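Local coordinates for tubulin-like protein CetZ2 (Haloferax volcanii, PDB 4B45) that binds and hydrolyses GTP as a tubulin-like cytoskeletal protein and takes part in controlling archaeal cell shape, at residues K2-G7 / A92-I97; T26-V31 / L193-E198; A223-A228 / A311-L316. All blocks are in the same frame, centred on the assembly; numbering follows the deposited sequence.

Contact 1: K2-G7 / A92-I97; sequences KTVLIG and AEAESI
In the parallel part of the sheet, within the Rossmann-like GTPase domain of the tubulin/FtsZ family, V4 on strand 3-8 pairs with I97 on strand 96-102, their CA atoms 4.9 Å apart. Two 2.7 Å bonds join K2 and E95, at the beginning of the pairing. The amide of E95 donates to K2 O (E95 N to K2 O 2.7 Å), tilted 31° from the carbonyl plane, and the same oxygen takes a weak second bond from S96 N. The side chain of E95 answers in the other direction: OE1 accepts the amide of K2 (K2 N to E95 OE1 2.7 Å, 167° at the hydrogen) through its anti lone pair, on the side away from OE2. Beyond this point the ladder slackens, and V4 N reaches S96 O over a weak 3.3 Å. The hydroxyls add a hydrogen bond, T3 OG1, swung anti to the backbone N (chi1 -162°), to S96 OG at 3.0 Å. On the side of V4 and I97 the apolar contacts are V4 CG2 to A94 CB at 4.1 Å and I6 CD1 to I97 CG2 at 3.8 Å. With an alanine at E95 the carboxylate is gone, and the amide of K2 would probably lose its acceptor, leaving the backbone bond from E95 N as the main link between the two residues. Strand 3-8 lies between 96-102 and 31-38, the latter joined by backbone bonds of T3 and L5, while L115 and L119 of helix 107-120 pack on I6.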
ATOM      1  N   LYS A   2      -6.566  -7.321  10.433  1.00 44.34           N
ATOM      2  CA  LYS A   2      -5.688  -8.468  10.269  1.00 46.13           C
ATOM      3  C   LYS A   2      -5.668  -8.867   8.800  1.00 46.89           C
ATOM      4  O   LYS A   2      -6.723  -9.002   8.167  1.00 47.05           O
ATOM      5  CB  LYS A   2      -6.144  -9.635  11.144  1.00 49.78           C
ATOM      6  CG  LYS A   2      -6.219  -9.309  12.624  1.00 50.14           C
ATOM      7  CD  LYS A   2      -6.862 -10.461  13.379  1.00 58.80           C
ATOM      8  CE  LYS A   2      -7.451 -10.016  14.714  1.00 68.25           C
ATOM      9  NZ  LYS A   2      -8.144 -11.146  15.399  1.00 81.02           N
ATOM     10  N   THR A   3      -4.470  -9.052   8.255  1.00 48.90           N
ATOM     11  CA  THR A   3      -4.333  -9.269   6.822  1.00 48.91           C
ATOM     12  C   THR A   3      -3.359 -10.389   6.443  1.00 50.10           C
ATOM     13  O   THR A   3      -2.554 -10.848   7.268  1.00 44.22           O
ATOM     14  CB  THR A   3      -3.932  -7.969   6.119  1.00 44.03           C
ATOM     15  OG1 THR A   3      -4.198  -8.085   4.713  1.00 47.57           O
ATOM     16  CG2 THR A   3      -2.458  -7.672   6.350  1.00 42.91           C
ATOM     17  N   VAL A   4      -3.465 -10.836   5.192  1.00 48.62           N
ATOM     18  CA  VAL A   4      -2.545 -11.813   4.608  1.00 48.63           C
ATOM     19  C   VAL A   4      -1.888 -11.193   3.385  1.00 45.16           C
ATOM     20  O   VAL A   4      -2.571 -10.667   2.502  1.00 46.59           O
ATOM     21  CB  VAL A   4      -3.271 -13.102   4.159  1.00 49.96           C
ATOM     22  CG1 VAL A   4      -2.331 -13.967   3.319  1.00 44.14           C
ATOM     23  CG2 VAL A   4      -3.772 -13.876   5.348  1.00 43.21           C
ATOM     24  N   LEU A   5      -0.564 -11.224   3.338  1.00 46.59           N
ATOM     25  CA  LEU A   5       0.147 -10.563   2.256  1.00 44.35           C
ATOM     26  C   LEU A   5       0.620 -11.589   1.238  1.00 38.78           C
ATOM     27  O   LEU A   5       1.193 -12.598   1.612  1.00 43.91           O
ATOM     28  CB  LEU A   5       1.350  -9.798   2.803  1.00 42.71           C
ATOM     29  CG  LEU A   5       1.048  -8.776   3.893  1.00 45.87           C
ATOM     30  CD1 LEU A   5       2.345  -8.103   4.393  1.00 35.45           C
ATOM     31  CD2 LEU A   5       0.057  -7.740   3.381  1.00 41.82           C
ATOM     32  N   ILE A   6       0.385 -11.321  -0.045  1.00 41.65           N
ATOM     33  CA  ILE A   6       0.958 -12.140  -1.104  1.00 47.40           C
ATOM     34  C   ILE A   6       1.734 -11.289  -2.094  1.00 40.30           C
ATOM     35  O   ILE A   6       1.146 -10.631  -2.948  1.00 41.49           O
ATOM     36  CB  ILE A   6      -0.121 -12.897  -1.889  1.00 46.03           C
ATOM     37  CG1 ILE A   6      -1.030 -13.677  -0.939  1.00 47.22           C
ATOM     38  CG2 ILE A   6       0.539 -13.827  -2.910  1.00 52.11           C
ATOM     39  CD1 ILE A   6      -2.393 -13.941  -1.520  1.00 50.47           C
ATOM     40  N   GLY A   7       3.055 -11.320  -1.997  1.00 42.55           N
ATOM     41  CA  GLY A   7       3.895 -10.656  -2.979  1.00 43.89           C
ATOM     42  C   GLY A   7       3.931 -11.413  -4.292  1.00 44.12           C
ATOM     43  O   GLY A   7       3.986 -12.644  -4.309  1.00 48.84           O
ATOM     44  N   ALA A  92      -9.055 -18.016   9.307  1.00 68.86           N
ATOM     45  CA  ALA A  92     -10.389 -17.488   9.530  1.00 66.09           C
ATOM     46  C   ALA A  92     -10.319 -16.069  10.053  1.00 61.71           C
ATOM     47  O   ALA A  92     -11.234 -15.268   9.857  1.00 65.07           O
ATOM     48  CB  ALA A  92     -11.129 -18.370  10.522  1.00 77.10           C
ATOM     49  N   GLU A  93      -9.221 -15.765  10.728  1.00 58.70           N
ATOM     50  CA  GLU A  93      -9.040 -14.464  11.341  1.00 60.94           C
ATOM     51  C   GLU A  93      -8.749 -13.361  10.338  1.00 54.77           C
ATOM     52  O   GLU A  93      -8.788 -12.190  10.694  1.00 50.49           O
ATOM     53  CB  GLU A  93      -7.928 -14.526  12.384  1.00 71.94           C
ATOM     54  CG  GLU A  93      -8.298 -15.330  13.609  1.00 89.67           C
ATOM     55  CD  GLU A  93      -7.078 -15.828  14.355  1.00105.83           C
ATOM     56  OE1 GLU A  93      -5.983 -15.863  13.742  1.00104.08           O
ATOM     57  OE2 GLU A  93      -7.217 -16.187  15.547  1.00115.64           O
ATOM     58  N   ALA A  94      -8.466 -13.722   9.088  1.00 48.86           N
ATOM     59  CA  ALA A  94      -8.074 -12.721   8.090  1.00 50.63           C
ATOM     60  C   ALA A  94      -9.224 -11.767   7.764  1.00 52.10           C
ATOM     61  O   ALA A  94     -10.353 -12.198   7.526  1.00 54.72           O
ATOM     62  CB  ALA A  94      -7.547 -13.396   6.819  1.00 42.13           C
ATOM     63  N   GLU A  95      -8.942 -10.471   7.757  1.00 46.86           N
ATOM     64  CA  GLU A  95      -9.992  -9.496   7.502  1.00 47.88           C
ATOM     65  C   GLU A  95      -9.885  -8.904   6.110  1.00 48.71           C
ATOM     66  O   GLU A  95     -10.791  -8.214   5.633  1.00 48.05           O
ATOM     67  CB  GLU A  95      -9.978  -8.416   8.577  1.00 49.37           C
ATOM     68  CG  GLU A  95     -10.477  -8.942   9.910  1.00 52.12           C
ATOM     69  CD  GLU A  95     -10.286  -7.966  11.049  1.00 57.24           C
ATOM     70  OE1 GLU A  95      -9.184  -7.386  11.168  1.00 55.02           O
ATOM     71  OE2 GLU A  95     -11.236  -7.798  11.842  1.00 65.82           O
ATOM     72  N   SER A  96      -8.769  -9.200   5.454  1.00 45.31           N
ATOM     73  CA  SER A  96      -8.510  -8.711   4.118  1.00 39.11           C
ATOM     74  C   SER A  96      -7.316  -9.476   3.562  1.00 43.36           C
ATOM     75  O   SER A  96      -6.615 -10.160   4.314  1.00 41.29           O
ATOM     76  CB  SER A  96      -8.207  -7.212   4.158  1.00 42.25           C
ATOM     77  OG  SER A  96      -7.020  -6.963   4.885  1.00 44.96           O
ATOM     78  N   ILE A  97      -7.103  -9.370   2.252  1.00 44.64           N
ATOM     79  CA  ILE A  97      -5.918  -9.921   1.600  1.00 36.90           C
ATOM     80  C   ILE A  97      -5.293  -8.872   0.686  1.00 43.68           C
ATOM     81  O   ILE A  97      -5.980  -8.259  -0.138  1.00 54.53           O
ATOM     82  CB  ILE A  97      -6.244 -11.184   0.758  1.00 42.46           C
ATOM     83  CG1 ILE A  97      -6.766 -12.308   1.650  1.00 43.72           C
ATOM     84  CG2 ILE A  97      -4.989 -11.671   0.013  1.00 40.46           C
ATOM     85  CD1 ILE A  97      -7.204 -13.535   0.872  1.00 51.19           C
TER

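Contact 2: T26-V31 / L193-E198; sequences TGFGAV and LLAAGE
The CA atoms of F28 and A195 are 5.8 Å apart where the connection from helix 9-26 to strand 31-38 passes the C-terminal turn of helix 175-196. G27, the first residue after helix 9-26 to leave helical angles, has a phi of 76°, and the turn there is consistent with the placing of F28, whose CB points toward helix 175-196. Packing carries this contact. A195 CB sits over one face of the F28 ring, 3.5 Å from its centroid and 19° off the normal, which makes it a CH-pi contact. The methyl is offset toward the rim, and CG and CD2 of F28 are its nearest ring atoms, each 3.3 Å from A195 CB. With CG anti to the carbonyl carbon and beside the backbone N (chi1 -71°), the ring stands with one face to the A195 methyl. Two residues on, A30 CB packs against L194 CB at 3.7 Å and reaches E198 CG at 4.3 Å, so this methyl touches both L194 and the E198 side chain. The carboxylate of E198 is occupied elsewhere, OE2 bonding to M1 N, and the carboxylate of D23 receives the amides of A30 and V31, which fixes the loop from its own side. Helix 175-196 corresponds to the long core helix of tubulin and FtsZ, which joins the nucleotide-binding and C-terminal domains; it carries N183, a GTP-binding residue. The contact packs a loop of the GTPase domain against the far end of that helix.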
ATOM      1  N   THR A  26       7.320  -4.215  15.611  1.00 54.79           N
ATOM      2  CA  THR A  26       6.447  -3.423  16.477  1.00 53.05           C
ATOM      3  C   THR A  26       5.569  -4.304  17.357  1.00 52.25           C
ATOM      4  O   THR A  26       5.028  -3.854  18.355  1.00 55.79           O
ATOM      5  CB  THR A  26       5.522  -2.516  15.652  1.00 49.92           C
ATOM      6  OG1 THR A  26       4.712  -3.328  14.795  1.00 49.34           O
ATOM      7  CG2 THR A  26       6.336  -1.564  14.791  1.00 49.28           C
ATOM      8  N   GLY A  27       5.405  -5.558  16.975  1.00 55.26           N
ATOM      9  CA  GLY A  27       4.537  -6.441  17.734  1.00 54.01           C
ATOM     10  C   GLY A  27       3.046  -6.210  17.523  1.00 47.50           C
ATOM     11  O   GLY A  27       2.236  -6.703  18.294  1.00 48.16           O
ATOM     12  N   PHE A  28       2.665  -5.477  16.482  1.00 47.22           N
ATOM     13  CA  PHE A  28       1.237  -5.235  16.237  1.00 56.21           C
ATOM     14  C   PHE A  28       0.452  -6.512  15.888  1.00 55.86           C
ATOM     15  O   PHE A  28      -0.712  -6.654  16.265  1.00 49.52           O
ATOM     16  CB  PHE A  28       1.043  -4.187  15.138  1.00 58.41           C
ATOM     17  CG  PHE A  28       1.406  -2.794  15.559  1.00 62.24           C
ATOM     18  CD1 PHE A  28       1.005  -2.299  16.788  1.00 61.50           C
ATOM     19  CD2 PHE A  28       2.139  -1.972  14.716  1.00 62.56           C
ATOM     20  CE1 PHE A  28       1.338  -1.018  17.170  1.00 62.75           C
ATOM     21  CE2 PHE A  28       2.473  -0.688  15.095  1.00 59.72           C
ATOM     22  CZ  PHE A  28       2.072  -0.211  16.323  1.00 58.97           C
ATOM     23  N   GLY A  29       1.078  -7.425  15.150  1.00 49.82           N
ATOM     24  CA  GLY A  29       0.450  -8.705  14.827  1.00 50.96           C
ATOM     25  C   GLY A  29      -0.676  -8.647  13.803  1.00 48.02           C
ATOM     26  O   GLY A  29      -1.518  -9.530  13.745  1.00 49.23           O
ATOM     27  N   ALA A  30      -0.682  -7.613  12.975  1.00 41.44           N
ATOM     28  CA  ALA A  30      -1.762  -7.396  12.023  1.00 42.69           C
ATOM     29  C   ALA A  30      -1.567  -8.276  10.807  1.00 47.69           C
ATOM     30  O   ALA A  30      -2.525  -8.648  10.140  1.00 51.68           O
ATOM     31  CB  ALA A  30      -1.812  -5.914  11.600  1.00 38.90           C
ATOM     32  N   VAL A  31      -0.311  -8.590  10.513  1.00 50.40           N
ATOM     33  CA  VAL A  31       0.023  -9.434   9.375  1.00 44.48           C
ATOM     34  C   VAL A  31       0.006 -10.871   9.849  1.00 45.70           C
ATOM     35  O   VAL A  31       0.853 -11.272  10.647  1.00 46.08           O
ATOM     36  CB  VAL A  31       1.405  -9.071   8.815  1.00 45.46           C
ATOM     37  CG1 VAL A  31       1.825 -10.057   7.755  1.00 46.05           C
ATOM     38  CG2 VAL A  31       1.389  -7.651   8.258  1.00 45.83           C
ATOM     39  N   LEU A 193      -1.722   1.734   9.547  1.00 38.11           N
ATOM     40  CA  LEU A 193      -3.119   1.648   9.143  1.00 40.29           C
ATOM     41  C   LEU A 193      -3.717   0.309   9.567  1.00 46.09           C
ATOM     42  O   LEU A 193      -4.835   0.248  10.082  1.00 48.27           O
ATOM     43  CB  LEU A 193      -3.240   1.823   7.638  1.00 40.69           C
ATOM     44  CG  LEU A 193      -4.638   1.611   7.068  1.00 47.15           C
ATOM     45  CD1 LEU A 193      -5.476   2.819   7.376  1.00 50.06           C
ATOM     46  CD2 LEU A 193      -4.592   1.344   5.564  1.00 42.94           C
ATOM     47  N   LEU A 194      -2.956  -0.762   9.356  1.00 39.29           N
ATOM     48  CA  LEU A 194      -3.377  -2.091   9.753  1.00 40.69           C
ATOM     49  C   LEU A 194      -3.417  -2.235  11.264  1.00 44.50           C
ATOM     50  O   LEU A 194      -4.288  -2.920  11.805  1.00 48.61           O
ATOM     51  CB  LEU A 194      -2.436  -3.147   9.154  1.00 48.87           C
ATOM     52  CG  LEU A 194      -2.343  -3.219   7.625  1.00 45.77           C
ATOM     53  CD1 LEU A 194      -1.246  -4.201   7.195  1.00 46.81           C
ATOM     54  CD2 LEU A 194      -3.683  -3.611   7.015  1.00 42.36           C
ATOM     55  N   ALA A 195      -2.479  -1.591  11.952  1.00 40.95           N
ATOM     56  CA  ALA A 195      -2.383  -1.734  13.404  1.00 43.63           C
ATOM     57  C   ALA A 195      -3.484  -0.997  14.177  1.00 43.83           C
ATOM     58  O   ALA A 195      -3.876  -1.425  15.273  1.00 47.52           O
ATOM     59  CB  ALA A 195      -1.022  -1.273  13.887  1.00 44.65           C
ATOM     60  N   ALA A 196      -3.970   0.104  13.613  1.00 43.58           N
ATOM     61  CA  ALA A 196      -4.970   0.947  14.285  1.00 47.95           C
ATOM     62  C   ALA A 196      -6.202   0.145  14.704  1.00 54.13           C
ATOM     63  O   ALA A 196      -6.801   0.404  15.748  1.00 56.83           O
ATOM     64  CB  ALA A 196      -5.378   2.096  13.391  1.00 39.60           C
ATOM     65  N   GLY A 197      -6.569  -0.838  13.886  1.00 51.53           N
ATOM     66  CA  GLY A 197      -7.725  -1.670  14.174  1.00 48.77           C
ATOM     67  C   GLY A 197      -7.467  -2.728  15.227  1.00 51.35           C
ATOM     68  O   GLY A 197      -8.392  -3.387  15.684  1.00 55.69           O
ATOM     69  N   GLU A 198      -6.212  -2.889  15.627  1.00 52.74           N
ATOM     70  CA  GLU A 198      -5.870  -3.954  16.564  1.00 63.49           C
ATOM     71  C   GLU A 198      -5.643  -3.447  17.990  1.00 70.74           C
ATOM     72  O   GLU A 198      -5.350  -4.230  18.889  1.00 79.03           O
ATOM     73  CB  GLU A 198      -4.664  -4.750  16.058  1.00 56.53           C
ATOM     74  CG  GLU A 198      -4.820  -5.230  14.627  1.00 60.04           C
ATOM     75  CD  GLU A 198      -6.108  -6.012  14.420  1.00 67.19           C
ATOM     76  OE1 GLU A 198      -6.290  -7.045  15.101  1.00 70.74           O
ATOM     77  OE2 GLU A 198      -6.941  -5.589  13.583  1.00 62.26           O
TER

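Contact 3: A223-A228 / A311-L316; sequences AALGYA and ASLVLL
The shortest backbone bond between A223-A228 and A311-L316 runs from G226 N to V314 O, 2.7 Å long and nearly straight at 175° at the hydrogen. G226 O returns the link: it accepts V314 N at 2.9 Å and is also approached by L313 CA at 3.3 Å in a CA-H...O contact, so two groups of the neighbouring strand meet one oxygen. Equivalent reciprocal bonds join A224 to L316 and A228 to S312, giving three hydrogen-bonded pairs with L225-L315 and Y227-L313 as the non-hydrogen-bonded pairs between them. The strand axes approach to 4.6 Å and their directions differ by 170°, which is regular antiparallel geometry. On the face of L225, Y227, L313 and L315 the side chains pack against one another. Y227 has CG anti to the backbone N (chi1 177°), and from there the ring meets L313 obliquely, with Y227 CD1 3.8 Å from L313 CD1 and Y227 CE1 3.7 Å from A311 CB. L225 leans over the partner strand, its CD1 3.9 Å from L315 CB. On the other face S312 OG bonds to the hydroxyls of T246 and T247 from helix 240-252, which satisfies it within the buried setting. The pair lies inside the mixed sheet: A223 continues by backbone bonds to strand 159-164 and A311 to strand 263-272. Helix 175-196 packs on the Y227 face through R188, R189 and L192, and helix 210-217 adds T216 and L217 against L315.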
ATOM      1  N   ALA A 223      -6.708   3.946  -4.539  1.00 48.47           N
ATOM      2  CA  ALA A 223      -6.620   4.564  -3.226  1.00 46.92           C
ATOM      3  C   ALA A 223      -5.221   5.109  -2.957  1.00 49.55           C
ATOM      4  O   ALA A 223      -4.234   4.698  -3.602  1.00 42.94           O
ATOM      5  CB  ALA A 223      -7.053   3.588  -2.134  1.00 35.26           C
ATOM      6  N   ALA A 224      -5.142   6.058  -2.024  1.00 40.07           N
ATOM      7  CA  ALA A 224      -3.857   6.617  -1.624  1.00 40.21           C
ATOM      8  C   ALA A 224      -3.774   6.695  -0.116  1.00 40.43           C
ATOM      9  O   ALA A 224      -4.797   6.745   0.581  1.00 46.70           O
ATOM     10  CB  ALA A 224      -3.631   7.985  -2.255  1.00 40.90           C
ATOM     11  N   LEU A 225      -2.555   6.691   0.402  1.00 34.40           N
ATOM     12  CA  LEU A 225      -2.388   6.703   1.844  1.00 40.09           C
ATOM     13  C   LEU A 225      -1.431   7.801   2.240  1.00 40.99           C
ATOM     14  O   LEU A 225      -0.266   7.754   1.885  1.00 39.12           O
ATOM     15  CB  LEU A 225      -1.889   5.351   2.358  1.00 39.10           C
ATOM     16  CG  LEU A 225      -1.812   5.259   3.892  1.00 44.48           C
ATOM     17  CD1 LEU A 225      -3.162   5.643   4.548  1.00 41.43           C
ATOM     18  CD2 LEU A 225      -1.352   3.877   4.386  1.00 39.58           C
ATOM     19  N   GLY A 226      -1.933   8.793   2.969  1.00 40.25           N
ATOM     20  CA  GLY A 226      -1.122   9.927   3.354  1.00 34.14           C
ATOM     21  C   GLY A 226      -0.570   9.810   4.761  1.00 40.06           C
ATOM     22  O   GLY A 226      -1.223   9.267   5.658  1.00 43.71           O
ATOM     23  N   TYR A 227       0.632  10.339   4.961  1.00 40.90           N
ATOM     24  CA  TYR A 227       1.238  10.354   6.285  1.00 40.53           C
ATOM     25  C   TYR A 227       2.080  11.614   6.529  1.00 48.41           C
ATOM     26  O   TYR A 227       2.815  12.073   5.642  1.00 43.19           O
ATOM     27  CB  TYR A 227       2.074   9.093   6.492  1.00 44.19           C
ATOM     28  CG  TYR A 227       2.814   9.040   7.809  1.00 45.95           C
ATOM     29  CD1 TYR A 227       2.178   8.620   8.962  1.00 45.40           C
ATOM     30  CD2 TYR A 227       4.156   9.408   7.892  1.00 49.95           C
ATOM     31  CE1 TYR A 227       2.855   8.569  10.173  1.00 50.26           C
ATOM     32  CE2 TYR A 227       4.838   9.367   9.093  1.00 45.59           C
ATOM     33  CZ  TYR A 227       4.180   8.950  10.231  1.00 46.70           C
ATOM     34  OH  TYR A 227       4.856   8.893  11.429  1.00 51.49           O
ATOM     35  N   ALA A 228       1.940  12.186   7.725  1.00 49.54           N
ATOM     36  CA  ALA A 228       2.838  13.249   8.190  1.00 52.09           C
ATOM     37  C   ALA A 228       2.841  13.304   9.713  1.00 51.95           C
ATOM     38  O   ALA A 228       1.844  12.952  10.352  1.00 49.32           O
ATOM     39  CB  ALA A 228       2.448  14.607   7.604  1.00 43.67           C
ATOM     40  N   ALA A 311       0.756  12.144  14.665  1.00 42.75           N
ATOM     41  CA  ALA A 311       0.727  12.017  13.219  1.00 46.83           C
ATOM     42  C   ALA A 311      -0.693  11.905  12.721  1.00 42.98           C
ATOM     43  O   ALA A 311      -1.570  11.457  13.451  1.00 46.76           O
ATOM     44  CB  ALA A 311       1.557  10.822  12.754  1.00 43.05           C
ATOM     45  N   SER A 312      -0.907  12.345  11.485  1.00 41.78           N
ATOM     46  CA  SER A 312      -2.144  12.088  10.779  1.00 40.91           C
ATOM     47  C   SER A 312      -1.861  11.041   9.710  1.00 41.31           C
ATOM     48  O   SER A 312      -0.898  11.142   8.936  1.00 38.79           O
ATOM     49  CB  SER A 312      -2.698  13.349  10.120  1.00 43.99           C
ATOM     50  OG  SER A 312      -2.961  14.350  11.084  1.00 67.93           O
ATOM     51  N   LEU A 313      -2.705  10.030   9.682  1.00 39.53           N
ATOM     52  CA  LEU A 313      -2.604   8.988   8.690  1.00 41.42           C
ATOM     53  C   LEU A 313      -3.937   9.051   7.985  1.00 40.62           C
ATOM     54  O   LEU A 313      -4.976   8.809   8.603  1.00 45.73           O
ATOM     55  CB  LEU A 313      -2.426   7.656   9.394  1.00 43.11           C
ATOM     56  CG  LEU A 313      -2.178   6.389   8.592  1.00 43.30           C
ATOM     57  CD1 LEU A 313      -0.769   6.413   7.988  1.00 45.59           C
ATOM     58  CD2 LEU A 313      -2.359   5.187   9.511  1.00 47.85           C
ATOM     59  N   VAL A 314      -3.923   9.440   6.715  1.00 36.69           N
ATOM     60  CA  VAL A 314      -5.167   9.619   5.968  1.00 39.03           C
ATOM     61  C   VAL A 314      -5.277   8.700   4.759  1.00 44.84           C
ATOM     62  O   VAL A 314      -4.524   8.841   3.805  1.00 41.37           O
ATOM     63  CB  VAL A 314      -5.315  11.057   5.475  1.00 39.62           C
ATOM     64  CG1 VAL A 314      -6.593  11.196   4.679  1.00 44.45           C
ATOM     65  CG2 VAL A 314      -5.321  12.027   6.667  1.00 38.64           C
ATOM     66  N   LEU A 315      -6.238   7.777   4.805  1.00 39.49           N
ATOM     67  CA  LEU A 315      -6.530   6.884   3.690  1.00 38.57           C
ATOM     68  C   LEU A 315      -7.570   7.544   2.806  1.00 41.25           C
ATOM     69  O   LEU A 315      -8.601   8.001   3.297  1.00 36.49           O
ATOM     70  CB  LEU A 315      -7.068   5.538   4.208  1.00 40.47           C
ATOM     71  CG  LEU A 315      -7.504   4.523   3.140  1.00 46.73           C
ATOM     72  CD1 LEU A 315      -6.321   4.101   2.246  1.00 31.51           C
ATOM     73  CD2 LEU A 315      -8.204   3.293   3.756  1.00 44.33           C
ATOM     74  N   LEU A 316      -7.288   7.624   1.509  1.00 40.56           N
ATOM     75  CA  LEU A 316      -8.230   8.196   0.557  1.00 37.67           C
ATOM     76  C   LEU A 316      -8.679   7.126  -0.416  1.00 39.52           C
ATOM     77  O   LEU A 316      -7.860   6.554  -1.137  1.00 45.36           O
ATOM     78  CB  LEU A 316      -7.573   9.342  -0.207  1.00 38.28           C
ATOM     79  CG  LEU A 316      -7.007  10.454   0.679  1.00 43.50           C
ATOM     80  CD1 LEU A 316      -5.777  11.063   0.063  1.00 43.58           C
ATOM     81  CD2 LEU A 316      -8.065  11.519   0.906  1.00 37.73           C
TER

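In the fold
Contacts 1 and 3 are both buried strand pairings in one sheet, but they differ in kind: contact 1 is a parallel pairing in the GTPase domain whose polar grip lies mainly at its partly exposed start, whereas contact 3 is a full antiparallel ladder in the C-terminal domain, buried at every touching residue. Contact 2 is partly buried and held by packing alone. It adjoins contact 1, with T3 N probably bonded to A30 O and T3 CG2 packed on L194 CD1. It also reaches contact 3 through L193, which packs on L313 and L225. Helix 175-196 therefore touches both strand pairings, whose centres are about 21 Å apart.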